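Long-range contacts in MgGH51 (Meripilus giganteus, PDB 6ZPV), which hydrolyses alpha-L-arabinofuranosides, acting as a family GH51 arabinofuranosidase that probably releases terminal arabinofuranose from plant cell-wall polysaccharides: residues Ala35-Arg41 and Met194-Pro199; Lys113-Arg119 and Trp156-Glu162; Phe126-Val132 and Gln144-Arg150. One frame throughout, in Å; residues are numbered along the deposited sequence. Where two conformers were deposited one is given.

Contact 1 of 3, residues Ala35-Arg41 and Met194-Pro199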
loop_
_atom_site.group_PDB
_atom_site.type_symbol
_atom_site.label_atom_id
_atom_site.label_comp_id
_atom_site.label_asym_id
_atom_site.label_seq_id
_atom_site.Cartn_x
_atom_site.Cartn_y
_atom_site.Cartn_z
ATOM N N ALA A 35 -3.429 -10.814 2.423
ATOM C CA ALA A 35 -2.838 -11.924 3.234
ATOM C C ALA A 35 -2.664 -13.246 2.493
ATOM O O ALA A 35 -2.043 -14.149 3.062
ATOM C CB ALA A 35 -3.692 -12.138 4.467
ATOM N N GLU A 36 -3.201 -13.397 1.284
ATOM C CA GLU A 36 -3.059 -14.648 0.541
ATOM C C GLU A 36 -1.613 -15.089 0.491
ATOM O O GLU A 36 -0.691 -14.282 0.144
ATOM C CB GLU A 36 -3.588 -14.441 -0.883
ATOM C CG GLU A 36 -3.282 -15.568 -1.841
ATOM C CD GLU A 36 -4.003 -16.882 -1.495
ATOM O OE1 GLU A 36 -5.272 -16.842 -1.496
ATOM O OE2 GLU A 36 -3.333 -17.882 -1.201
ATOM N N LEU A 37 -1.339 -16.363 0.702
ATOM C CA LEU A 37 0.025 -16.901 0.764
ATOM C C LEU A 37 0.468 -17.603 -0.504
ATOM O O LEU A 37 1.701 -17.816 -0.657
ATOM C CB LEU A 37 0.089 -17.903 1.947
ATOM C CG LEU A 37 -0.131 -17.257 3.292
ATOM C CD1 LEU A 37 -0.298 -18.282 4.396
ATOM C CD2 LEU A 37 0.984 -16.283 3.621
ATOM N N LEU A 38 -0.441 -18.011 -1.368
ATOM C CA LEU A 38 -0.083 -18.727 -2.580
ATOM C C LEU A 38 0.131 -17.748 -3.738
ATOM O O LEU A 38 -0.740 -16.911 -3.985
ATOM C CB LEU A 38 -1.123 -19.766 -2.980
ATOM C CG LEU A 38 -1.555 -20.713 -1.872
ATOM C CD1 LEU A 38 -2.536 -21.728 -2.394
ATOM C CD2 LEU A 38 -0.379 -21.409 -1.223
ATOM N N GLN A 39 1.234 -17.853 -4.433
ATOM C CA GLN A 39 1.545 -17.013 -5.598
ATOM C C GLN A 39 0.940 -17.693 -6.837
ATOM O O GLN A 39 0.962 -18.902 -6.958
ATOM C CB GLN A 39 3.031 -16.748 -5.701
ATOM C CG GLN A 39 3.415 -15.919 -6.885
ATOM C CD GLN A 39 4.857 -15.475 -6.924
ATOM O OE1 GLN A 39 5.768 -16.030 -6.184
ATOM N NE2 GLN A 39 5.148 -14.571 -7.787
ATOM N N ASN A 40 0.410 -16.901 -7.759
ATOM C CA ASN A 40 -0.170 -17.460 -8.987
ATOM C C ASN A 40 -1.268 -18.485 -8.616
ATOM O O ASN A 40 -1.319 -19.611 -9.169
ATOM C CB ASN A 40 0.924 -18.043 -9.901
ATOM C CG ASN A 40 0.437 -18.519 -11.252
ATOM O OD1 ASN A 40 -0.590 -18.016 -11.771
ATOM N ND2 ASN A 40 1.207 -19.431 -11.872
ATOM N N ARG A 41 -2.127 -18.098 -7.686
ATOM C CA ARG A 41 -3.062 -19.029 -7.043
ATOM C C ARG A 41 -4.128 -19.589 -7.971
ATOM O O ARG A 41 -4.685 -20.653 -7.707
ATOM C CB ARG A 41 -3.717 -18.382 -5.842
ATOM C CG ARG A 41 -4.742 -17.293 -6.154
ATOM C CD ARG A 41 -5.335 -16.679 -4.896
ATOM N NE ARG A 41 -6.268 -15.643 -5.201
ATOM C CZ ARG A 41 -6.811 -14.816 -4.324
ATOM N NH1 ARG A 41 -6.581 -14.960 -3.023
ATOM N NH2 ARG A 41 -7.620 -13.834 -4.712
ATOM N N MET A 194 -8.358 -22.174 -8.771
ATOM C CA MET A 194 -8.733 -21.272 -7.661
ATOM C C MET A 194 -8.275 -21.833 -6.311
ATOM O O MET A 194 -9.066 -22.061 -5.392
ATOM C CB MET A 194 -10.241 -20.978 -7.688
ATOM C CG MET A 194 -10.748 -19.881 -6.809
ATOM S SD MET A 194 -9.943 -18.261 -7.007
ATOM C CE MET A 194 -8.901 -18.206 -5.538
ATOM N N PHE A 195 -6.965 -21.939 -6.160
ATOM C CA PHE A 195 -6.364 -22.293 -4.859
ATOM C C PHE A 195 -6.295 -21.087 -3.956
ATOM O O PHE A 195 -6.182 -19.950 -4.420
ATOM C CB PHE A 195 -4.935 -22.780 -5.087
ATOM C CG PHE A 195 -4.777 -24.065 -5.862
ATOM C CD1 PHE A 195 -4.731 -25.287 -5.186
ATOM C CD2 PHE A 195 -4.599 -24.090 -7.230
ATOM C CE1 PHE A 195 -4.488 -26.494 -5.845
ATOM C CE2 PHE A 195 -4.369 -25.300 -7.899
ATOM C CZ PHE A 195 -4.319 -26.487 -7.217
ATOM N N SER A 196 -6.235 -21.341 -2.649
ATOM C CA SER A 196 -6.026 -20.247 -1.700
ATOM C C SER A 196 -5.478 -20.774 -0.371
ATOM O O SER A 196 -5.920 -21.842 0.092
ATOM C CB SER A 196 -7.333 -19.501 -1.452
ATOM O OG SER A 196 -7.184 -18.425 -0.521
ATOM N N LEU A 197 -4.584 -20.027 0.255
ATOM C CA LEU A 197 -4.148 -20.297 1.604
ATOM C C LEU A 197 -4.023 -18.985 2.361
ATOM O O LEU A 197 -3.230 -18.124 1.955
ATOM C CB LEU A 197 -2.805 -21.052 1.633
ATOM C CG LEU A 197 -2.320 -21.445 3.024
ATOM C CD1 LEU A 197 -3.141 -22.551 3.634
ATOM C CD2 LEU A 197 -0.854 -21.839 3.023
ATOM N N PHE A 198 -4.796 -18.847 3.425
ATOM C CA PHE A 198 -4.753 -17.640 4.267
ATOM C C PHE A 198 -4.284 -17.939 5.665
ATOM O O PHE A 198 -4.712 -18.950 6.259
ATOM C CB PHE A 198 -6.130 -16.954 4.380
ATOM C CG PHE A 198 -6.409 -15.915 3.330
ATOM C CD1 PHE A 198 -6.526 -16.259 1.993
ATOM C CD2 PHE A 198 -6.539 -14.592 3.640
ATOM C CE1 PHE A 198 -6.762 -15.295 1.030
ATOM C CE2 PHE A 198 -6.771 -13.618 2.699
ATOM C CZ PHE A 198 -6.898 -14.011 1.376
ATOM N N PRO A 199 -3.460 -17.069 6.255
ATOM C CA PRO A 199 -3.218 -17.065 7.690
ATOM C C PRO A 199 -4.350 -16.343 8.395
ATOM O O PRO A 199 -5.237 -15.789 7.731
ATOM C CB PRO A 199 -1.921 -16.227 7.766
ATOM C CG PRO A 199 -2.186 -15.120 6.737
ATOM C CD PRO A 199 -2.966 -15.815 5.628
#
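Glu-36 reaches from the loop onto the strand and grips it with both carboxylate oxygens. OE1 takes the hydroxyl of Ser-196 on its syn lone pair, OG to OE1 2.7 Å, while OE2 accepts the backbone N of Leu-197 at 2.9 Å with a nearly straight N-H (174°). The side chain leaves with CG anti to the backbone N (chi1 170°) and then bends at chi2, which turns the carboxylate toward the strand. There it stands almost perpendicular to the Phe-198 ring, whose CE1 lies 3.3 Å from Glu-36 OE1. That ring in turn lays one face over the Ala-35 to Glu-36 peptide.

The loop's own atoms hold the carboxylate from behind: Leu-38 N uses the anti lone pair of OE2, and Arg-41 NH1 makes a salt bridge to Glu-36 OE1 at 2.8 Å, with OE1 in the guanidinium plane. Met-194 CE lies over a face of that guanidinium. Tyr-34 OH is a further partner of Arg-41. Backbone bonds fasten both flanks, Leu-37 N to Leu-197 O and Phe-195 N to Arg-41 O, and Leu-38 CG packs on Leu-197 CB at 3.7 Å. An alanine here in place of the glutamate would remove the acceptor of four donors and is likely to leave Leu-197 N and the Arg-41 charge without their mates in a buried place.

The loop after helix 29-33 is thus pinned to the end of strand 189-198 in a beta-sandwich. With four donors, one of them cationic, converging on it, the buried carboxylate is probably kept ionised.

Contact 2 of 3, residues Lys113-Arg119 and Trp156-Glu162. With NAG (2-acetamido-2-deoxy-beta-D-glucopyranose), chain E; NAG (2-acetamido-2-deoxy-beta-D-glucopyranose), chain B.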
loop_
_atom_site.group_PDB
_atom_site.type_symbol
_atom_site.label_atom_id
_atom_site.label_comp_id
_atom_site.label_asym_id
_atom_site.label_seq_id
_atom_site.Cartn_x
_atom_site.Cartn_y
_atom_site.Cartn_z
ATOM N N LYS A 113 -6.357 -21.256 6.639
ATOM C CA LYS A 113 -7.512 -21.691 5.819
ATOM C C LYS A 113 -7.044 -22.036 4.423
ATOM O O LYS A 113 -6.633 -21.131 3.688
ATOM C CB LYS A 113 -8.621 -20.685 5.821
ATOM C CG LYS A 113 -9.300 -20.452 7.174
ATOM C CD LYS A 113 -10.376 -19.377 7.027
ATOM C CE LYS A 113 -11.371 -19.228 8.140
ATOM N NZ LYS A 113 -11.061 -20.113 9.263
ATOM N N ALA A 114 -7.072 -23.310 4.047
ATOM C CA ALA A 114 -6.715 -23.766 2.693
ATOM C C ALA A 114 -7.993 -24.048 1.922
ATOM O O ALA A 114 -8.961 -24.622 2.485
ATOM C CB ALA A 114 -5.904 -25.030 2.762
ATOM N N SER A 115 -8.006 -23.755 0.645
ATOM C CA SER A 115 -9.130 -24.157 -0.198
ATOM C C SER A 115 -8.624 -24.343 -1.639
ATOM O O SER A 115 -7.581 -23.818 -2.069
ATOM C CB SER A 115 -10.249 -23.184 -0.100
ATOM O OG SER A 115 -9.898 -21.906 -0.631
ATOM N N LEU A 116 -9.432 -25.053 -2.410
ATOM C CA LEU A 116 -9.179 -25.307 -3.821
ATOM C C LEU A 116 -10.465 -25.794 -4.468
ATOM O O LEU A 116 -11.386 -26.222 -3.763
ATOM C CB LEU A 116 -8.029 -26.279 -4.034
ATOM C CG LEU A 116 -8.173 -27.679 -3.425
ATOM C CD1 LEU A 116 -9.083 -28.595 -4.248
ATOM C CD2 LEU A 116 -6.828 -28.341 -3.276
ATOM N N PHE A 117 -10.510 -25.774 -5.784
ATOM C CA PHE A 117 -11.545 -26.437 -6.579
ATOM C C PHE A 117 -10.899 -27.555 -7.347
ATOM O O PHE A 117 -9.780 -27.383 -7.889
ATOM C CB PHE A 117 -12.247 -25.438 -7.485
ATOM C CG PHE A 117 -13.183 -24.477 -6.813
ATOM C CD1 PHE A 117 -12.674 -23.385 -6.106
ATOM C CD2 PHE A 117 -14.547 -24.636 -6.862
ATOM C CE1 PHE A 117 -13.522 -22.478 -5.477
ATOM C CE2 PHE A 117 -15.383 -23.755 -6.222
ATOM C CZ PHE A 117 -14.867 -22.686 -5.531
ATOM N N PHE A 118 -11.633 -28.648 -7.541
ATOM C CA PHE A 118 -11.151 -29.745 -8.376
ATOM C C PHE A 118 -12.293 -30.387 -9.148
ATOM O O PHE A 118 -13.456 -30.305 -8.733
ATOM C CB PHE A 118 -10.410 -30.840 -7.582
ATOM C CG PHE A 118 -11.299 -31.791 -6.813
ATOM C CD1 PHE A 118 -11.921 -31.438 -5.611
ATOM C CD2 PHE A 118 -11.631 -33.026 -7.354
ATOM C CE1 PHE A 118 -12.805 -32.282 -4.978
ATOM C CE2 PHE A 118 -12.523 -33.880 -6.725
ATOM C CZ PHE A 118 -13.117 -33.502 -5.528
ATOM N N ARG A 119 -11.965 -31.088 -10.203
ATOM C CA ARG A 119 -12.854 -32.088 -10.841
ATOM C C ARG A 119 -12.014 -33.129 -11.509
ATOM O O ARG A 119 -10.903 -32.833 -11.943
ATOM C CB ARG A 119 -13.821 -31.436 -11.838
ATOM C CG ARG A 119 -13.190 -30.917 -13.121
ATOM C CD ARG A 119 -14.141 -30.233 -14.114
ATOM N NE ARG A 119 -13.368 -29.635 -15.326
ATOM C CZ ARG A 119 -13.314 -30.293 -16.433
ATOM N NH1 ARG A 119 -13.993 -31.449 -16.508
ATOM N NH2 ARG A 119 -12.775 -29.876 -17.500
ATOM N N TRP A 156 -17.122 -29.503 -10.789
ATOM C CA TRP A 156 -16.241 -28.659 -9.972
ATOM C C TRP A 156 -16.713 -28.648 -8.520
ATOM O O TRP A 156 -17.895 -28.291 -8.257
ATOM C CB TRP A 156 -16.206 -27.243 -10.538
ATOM C CG TRP A 156 -15.318 -27.092 -11.734
ATOM C CD1 TRP A 156 -15.710 -26.810 -13.011
ATOM C CD2 TRP A 156 -13.879 -27.110 -11.729
ATOM N NE1 TRP A 156 -14.605 -26.705 -13.829
ATOM C CE2 TRP A 156 -13.480 -26.860 -13.059
ATOM C CE3 TRP A 156 -12.886 -27.328 -10.737
ATOM C CZ2 TRP A 156 -12.149 -26.768 -13.413
ATOM C CZ3 TRP A 156 -11.566 -27.269 -11.110
ATOM C CH2 TRP A 156 -11.191 -26.951 -12.424
ATOM N N THR A 157 -15.775 -28.910 -7.620
ATOM C CA THR A 157 -16.091 -29.060 -6.201
ATOM C C THR A 157 -15.032 -28.314 -5.369
ATOM O O THR A 157 -13.846 -28.498 -5.626
ATOM C CB THR A 157 -16.068 -30.555 -5.879
ATOM O OG1 THR A 157 -17.062 -31.229 -6.689
ATOM C CG2 THR A 157 -16.362 -30.844 -4.407
ATOM N N GLN A 158 -15.488 -27.525 -4.387
ATOM C CA GLN A 158 -14.577 -26.836 -3.495
ATOM C C GLN A 158 -14.250 -27.734 -2.322
ATOM O O GLN A 158 -15.129 -28.337 -1.705
ATOM C CB GLN A 158 -15.122 -25.501 -3.015
ATOM C CG GLN A 158 -14.020 -24.605 -2.437
ATOM C CD GLN A 158 -14.461 -23.267 -1.879
ATOM O OE1 GLN A 158 -15.484 -23.223 -1.230
ATOM N NE2 GLN A 158 -13.627 -22.224 -2.016
ATOM N N ILE A 159 -12.966 -27.745 -1.953
ATOM C CA ILE A 159 -12.405 -28.324 -0.706
ATOM C C ILE A 159 -12.009 -27.159 0.210
ATOM O O ILE A 159 -11.336 -26.244 -0.260
ATOM C CB ILE A 159 -11.224 -29.286 -1.002
ATOM C CG1 ILE A 159 -11.702 -30.569 -1.701
ATOM C CG2 ILE A 159 -10.391 -29.561 0.227
ATOM C CD1 ILE A 159 -10.593 -31.580 -2.088
ATOM N N ASN A 160 -12.390 -27.213 1.472
ATOM C CA ASN A 160 -12.000 -26.225 2.498
ATOM C C ASN A 160 -11.473 -26.978 3.709
ATOM O O ASN A 160 -12.242 -27.707 4.318
ATOM C CB ASN A 160 -13.222 -25.368 2.892
ATOM C CG ASN A 160 -13.780 -24.515 1.790
ATOM O OD1 ASN A 160 -13.257 -23.429 1.541
ATOM N ND2 ASN A 160 -14.802 -25.037 1.119
ATOM N N LEU A 161 -10.211 -26.811 4.019
ATOM C CA LEU A 161 -9.587 -27.489 5.147
ATOM C C LEU A 161 -8.689 -26.525 5.924
ATOM O O LEU A 161 -7.901 -25.785 5.297
ATOM C CB LEU A 161 -8.726 -28.672 4.674
ATOM C CG LEU A 161 -9.519 -29.804 4.001
ATOM C CD1 LEU A 161 -8.594 -30.720 3.255
ATOM C CD2 LEU A 161 -10.342 -30.581 5.039
ATOM N N GLU A 162 -8.813 -26.506 7.241
ATOM C CA GLU A 162 -7.908 -25.730 8.099
ATOM C C GLU A 162 -6.601 -26.491 8.277
ATOM O O GLU A 162 -6.525 -27.717 8.204
ATOM C CB GLU A 162 -8.568 -25.400 9.426
ATOM C CG GLU A 162 -9.719 -24.403 9.310
ATOM C CD GLU A 162 -10.390 -24.056 10.617
ATOM O OE1 GLU A 162 -10.076 -24.696 11.621
ATOM O OE2 GLU A 162 -11.137 -23.104 10.612
HETATM C C1 NAG E . -9.380 -30.036 8.877
HETATM C C2 NAG E . -9.193 -29.770 10.374
HETATM C C3 NAG E . -10.571 -29.643 11.062
HETATM C C4 NAG E . -11.441 -28.640 10.315
HETATM C C5 NAG E . -11.525 -29.005 8.826
HETATM C C6 NAG E . -12.352 -28.043 8.012
HETATM C C7 NAG E . -7.090 -30.657 11.225
HETATM C C8 NAG E . -6.397 -31.919 11.733
HETATM N N2 NAG E . -8.432 -30.788 11.002
HETATM O O3 NAG E . -10.342 -29.216 12.385
HETATM O O4 NAG E . -12.791 -28.669 10.873
HETATM O O5 NAG E . -10.190 -29.051 8.320
HETATM O O6 NAG E . -11.762 -26.764 8.170
HETATM O O7 NAG E . -6.449 -29.622 10.969
HETATM C C1 NAG B . -13.274 -27.443 11.340
HETATM C C2 NAG B . -14.798 -27.558 11.471
HETATM C C3 NAG B . -15.297 -26.314 12.202
HETATM C C4 NAG B . -14.519 -26.131 13.515
HETATM C C5 NAG B . -13.024 -26.088 13.251
HETATM C C6 NAG B . -12.196 -26.021 14.503
HETATM C C7 NAG B . -15.772 -28.980 9.651
HETATM C C8 NAG B . -16.411 -28.972 8.274
HETATM N N2 NAG B . -15.425 -27.790 10.163
HETATM O O3 NAG B . -16.679 -26.427 12.490
HETATM O O4 NAG B . -14.868 -24.883 14.174
HETATM O O5 NAG B . -12.653 -27.313 12.612
HETATM O O6 NAG B . -12.670 -27.131 15.267
HETATM O O7 NAG B . -15.562 -30.025 10.273
HETATM O O HOH W 1 -12.708 -22.701 8.365
HETATM O O HOH W 2 -10.792 -21.621 -3.217
#
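Trp-156 lays the face of its indole against the aliphatic part of Arg-119, with CD 3.6 Å from the centroid of the five-membered ring, a CH-pi contact at the end of an antiparallel strand pair on the edge of a beta-sandwich sheet. The ends of both side chains are engaged beyond the pair, Arg-119 with Asp-70 and the indole NE1 with Ser-72 O. Six backbone bonds join the strands through Ala-114 and Leu-161, Leu-116 and Ile-159, and Phe-118 and Thr-157. Ala-114, Leu-116, Phe-118, Ile-159 and Leu-161 suit the sandwich interior, where Phe-118 CE1 meets Thr-157 CB at 3.8 Å and Ile-159 packs on Leu-130 and Ile-149 of the facing sheet.

On the other face Gln-158, extended with CG anti to the backbone N (chi1 -163°), spreads its methylenes over the Phe-117 ring; CB lies 3.9 Å from the ring centroid. Its NE2 shares a water with Ser-115 OG. Long polar chains fit this outer face: Lys-113 and Glu-162 run side by side, joined by a salt bridge whose hydrogen bond is weak and by a water. Glu-162 also meets the glycan, its backbone N donating to both O5 and O6 of the chain E sugar, each at 3.1 Å.

Contact 3 of 3, residues Phe126-Val132 and Gln144-Arg150. With NAG (2-acetamido-2-deoxy-beta-D-glucopyranose), chain E.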
loop_
_atom_site.group_PDB
_atom_site.type_symbol
_atom_site.label_atom_id
_atom_site.label_comp_id
_atom_site.label_asym_id
_atom_site.label_seq_id
_atom_site.Cartn_x
_atom_site.Cartn_y
_atom_site.Cartn_z
ATOM N N PHE A 126 -11.269 -43.914 -8.941
ATOM C CA PHE A 126 -10.385 -43.459 -7.839
ATOM C C PHE A 126 -11.188 -43.365 -6.563
ATOM O O PHE A 126 -12.268 -42.762 -6.500
ATOM C CB PHE A 126 -9.768 -42.085 -8.164
ATOM C CG PHE A 126 -8.888 -41.601 -7.043
ATOM C CD1 PHE A 126 -7.602 -42.110 -6.905
ATOM C CD2 PHE A 126 -9.334 -40.713 -6.097
ATOM C CE1 PHE A 126 -6.810 -41.726 -5.834
ATOM C CE2 PHE A 126 -8.534 -40.298 -5.043
ATOM C CZ PHE A 126 -7.273 -40.816 -4.913
ATOM N N SER A 127 -10.549 -43.754 -5.467
ATOM C CA SER A 127 -11.102 -43.552 -4.111
ATOM C C SER A 127 -9.932 -43.378 -3.150
ATOM O O SER A 127 -9.084 -44.275 -3.031
ATOM C CB SER A 127 -11.949 -44.704 -3.683
ATOM O OG SER A 127 -12.481 -44.585 -2.398
ATOM N N GLY A 128 -9.836 -42.226 -2.521
ATOM C CA GLY A 128 -8.692 -41.979 -1.611
ATOM C C GLY A 128 -8.721 -40.592 -1.046
ATOM O O GLY A 128 -9.580 -39.759 -1.449
ATOM N N ALA A 129 -7.835 -40.335 -0.114
ATOM C CA ALA A 129 -7.735 -39.007 0.539
ATOM C C ALA A 129 -6.963 -38.037 -0.342
ATOM O O ALA A 129 -5.917 -38.390 -0.899
ATOM C CB ALA A 129 -6.986 -39.165 1.861
ATOM N N LEU A 130 -7.442 -36.793 -0.359
ATOM C CA LEU A 130 -6.724 -35.623 -0.895
ATOM C C LEU A 130 -6.168 -34.932 0.341
ATOM O O LEU A 130 -6.971 -34.540 1.252
ATOM C CB LEU A 130 -7.721 -34.789 -1.678
ATOM C CG LEU A 130 -7.317 -33.460 -2.308
ATOM C CD1 LEU A 130 -6.699 -32.441 -1.385
ATOM C CD2 LEU A 130 -6.648 -33.512 -3.641
ATOM N N THR A 131 -4.859 -34.783 0.443
ATOM C CA THR A 131 -4.186 -34.145 1.565
ATOM C C THR A 131 -3.689 -32.772 1.112
ATOM O O THR A 131 -3.101 -32.626 0.055
ATOM C CB THR A 131 -3.028 -35.000 2.067
ATOM O OG1 THR A 131 -3.567 -36.276 2.474
ATOM C CG2 THR A 131 -2.339 -34.402 3.281
ATOM N N VAL A 132 -3.897 -31.764 1.953
ATOM C CA VAL A 132 -3.283 -30.446 1.772
ATOM C C VAL A 132 -2.427 -30.152 3.011
ATOM O O VAL A 132 -2.672 -30.711 4.109
ATOM C CB VAL A 132 -4.314 -29.337 1.535
ATOM C CG1 VAL A 132 -5.222 -29.692 0.394
ATOM C CG2 VAL A 132 -5.120 -28.951 2.768
ATOM N N GLN A 144 -0.919 -30.757 8.142
ATOM C CA GLN A 144 -1.681 -31.379 7.082
ATOM C C GLN A 144 -3.135 -31.569 7.514
ATOM O O GLN A 144 -3.471 -31.578 8.734
ATOM C CB GLN A 144 -1.065 -32.711 6.644
ATOM C CG GLN A 144 -1.126 -33.852 7.641
ATOM C CD GLN A 144 -0.579 -35.071 6.905
ATOM O OE1 GLN A 144 0.499 -35.099 6.361
ATOM N NE2 GLN A 144 -1.427 -36.051 6.716
ATOM N N ASN A 145 -3.972 -31.786 6.529
ATOM C CA ASN A 145 -5.376 -32.123 6.728
ATOM C C ASN A 145 -5.845 -32.830 5.458
ATOM O O ASN A 145 -5.235 -32.636 4.395
ATOM C CB ASN A 145 -6.213 -30.875 7.030
ATOM C CG ASN A 145 -7.525 -31.112 7.718
ATOM O OD1 ASN A 145 -8.027 -32.254 7.762
ATOM N ND2 ASN A 145 -8.116 -30.013 8.205
ATOM N N SER A 146 -6.866 -33.618 5.528
ATOM C CA SER A 146 -7.306 -34.317 4.315
ATOM C C SER A 146 -8.799 -34.498 4.281
ATOM O O SER A 146 -9.494 -34.395 5.322
ATOM C CB SER A 146 -6.599 -35.620 4.222
ATOM O OG SER A 146 -7.040 -36.525 5.246
ATOM N N THR A 147 -9.272 -34.901 3.122
ATOM C CA THR A 147 -10.669 -35.267 2.924
ATOM C C THR A 147 -10.777 -36.353 1.854
ATOM O O THR A 147 -9.941 -36.391 0.934
ATOM C CB THR A 147 -11.466 -34.028 2.558
ATOM O OG1 THR A 147 -12.847 -34.345 2.687
ATOM C CG2 THR A 147 -11.162 -33.495 1.191
ATOM N N GLN A 148 -11.753 -37.223 1.959
ATOM C CA GLN A 148 -11.911 -38.319 0.975
ATOM C C GLN A 148 -12.534 -37.760 -0.307
ATOM O O GLN A 148 -13.532 -37.017 -0.239
ATOM C CB GLN A 148 -12.802 -39.406 1.606
ATOM C CG GLN A 148 -12.040 -40.290 2.605
ATOM C CD GLN A 148 -11.079 -41.228 1.923
ATOM O OE1 GLN A 148 -11.381 -41.740 0.853
ATOM N NE2 GLN A 148 -9.929 -41.533 2.559
ATOM N N ILE A 149 -11.969 -38.087 -1.462
ATOM C CA ILE A 149 -12.544 -37.748 -2.761
ATOM C C ILE A 149 -12.714 -39.008 -3.604
ATOM O O ILE A 149 -12.117 -40.063 -3.331
ATOM C CB ILE A 149 -11.732 -36.676 -3.510
ATOM C CG1 ILE A 149 -10.366 -37.187 -3.991
ATOM C CG2 ILE A 149 -11.564 -35.431 -2.628
ATOM C CD1 ILE A 149 -9.592 -36.246 -4.881
ATOM N N ARG A 150 -13.490 -38.866 -4.650
ATOM C CA ARG A 150 -13.849 -39.961 -5.541
ATOM C C ARG A 150 -13.693 -39.500 -6.975
ATOM O O ARG A 150 -14.081 -38.381 -7.354
ATOM C CB ARG A 150 -15.282 -40.461 -5.344
ATOM C CG ARG A 150 -15.577 -40.972 -3.957
ATOM C CD ARG A 150 -14.940 -42.272 -3.615
ATOM N NE ARG A 150 -15.177 -42.746 -2.256
ATOM C CZ ARG A 150 -14.377 -42.540 -1.186
ATOM N NH1 ARG A 150 -13.300 -41.735 -1.227
ATOM N NH2 ARG A 150 -14.714 -43.079 -0.041
HETATM C C1 NAG E . -9.380 -30.036 8.877
HETATM C C2 NAG E . -9.193 -29.770 10.374
HETATM C C3 NAG E . -10.571 -29.643 11.062
HETATM C C4 NAG E . -11.441 -28.640 10.315
HETATM C C5 NAG E . -11.525 -29.005 8.826
HETATM C C6 NAG E . -12.352 -28.043 8.012
HETATM C C7 NAG E . -7.090 -30.657 11.225
HETATM C C8 NAG E . -6.397 -31.919 11.733
HETATM N N2 NAG E . -8.432 -30.788 11.002
HETATM O O3 NAG E . -10.342 -29.216 12.385
HETATM O O4 NAG E . -12.791 -28.669 10.873
HETATM O O5 NAG E . -10.190 -29.051 8.320
HETATM O O6 NAG E . -11.762 -26.764 8.170
HETATM O O7 NAG E . -6.449 -29.622 10.969
HETATM O O HOH W 3 -11.049 -44.459 -0.010
#
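Arg-150 folds back across the strand pair and sets the face of its guanidinium over the Ser-127 hydroxyl, OG lying 3.0 Å from CZ and above the centre of the group. The angles are too poor for a hydrogen bond; the hydroxyl simply lies over the flat face of the group. The bend at chi2 (-72°) brings the group there, and its NH1 is held by Gln-148 OE1 at 2.8 Å, on a lone pair in the amide plane, and by Ile-149 O, which it meets from above the carbonyl plane. Gln-148 is bent as well, carrying its amide toward Gly-128 and Ala-129, and a water links its OE1 to Ser-127 OG. Polar side chains suit this outward face.

Turned the other way, Ile-149 presents CG1 to the edge of the Phe-126 ring, 3.8 Å from CE2, and its CD1 lies against Leu-130. Gly-128 lies beside the Phe-126 ring, where a beta carbon would run into CZ. Branched and apolar residues fit this inner face, since Leu-130 and Val-132 meet Ile-159 and Leu-161 of the opposing sheet.

Between the faces, paired backbone bonds link Gly-128 with Ile-149, Leu-130 with Thr-147 and Val-132 with Asn-145; Ile-149 N to Gly-128 O and Leu-130 N to Thr-147 O are both nearly straight (173°). Asn-145 swings its amide away from the partner strand, and ND2 is bonded covalently to C1 of the chain E sugar. The same ND2 donates to Glu-162 O, which ties the glycosylated amide to the opposing sheet.

The arrangement is an antiparallel beta hairpin at the edge of a beta-sandwich, carrying an N-glycosylation site of the Asn-Ser-Thr sequon type.

In the fold
From the N terminus the chain first lays down 35-41, which waits until strand 189-198 for its partner; contact 1 therefore closes the longest loop, spanning much of the beta-sandwich. After four further strands of the sandwich, strand 112-119 pairs with 157-163 in contact 2, and within that excursion strands 127-136 and 141-150 form the hairpin of contact 3. The three nest in order, without crossing. Contacts 1 and 2 share a sheet, because 189-198 and 112-119 are neighbours in it, whereas contact 3 belongs to the facing sheet. Packing between the sheets and one glycan join contacts 2 and 3, while contacts 1 and 3 do not touch.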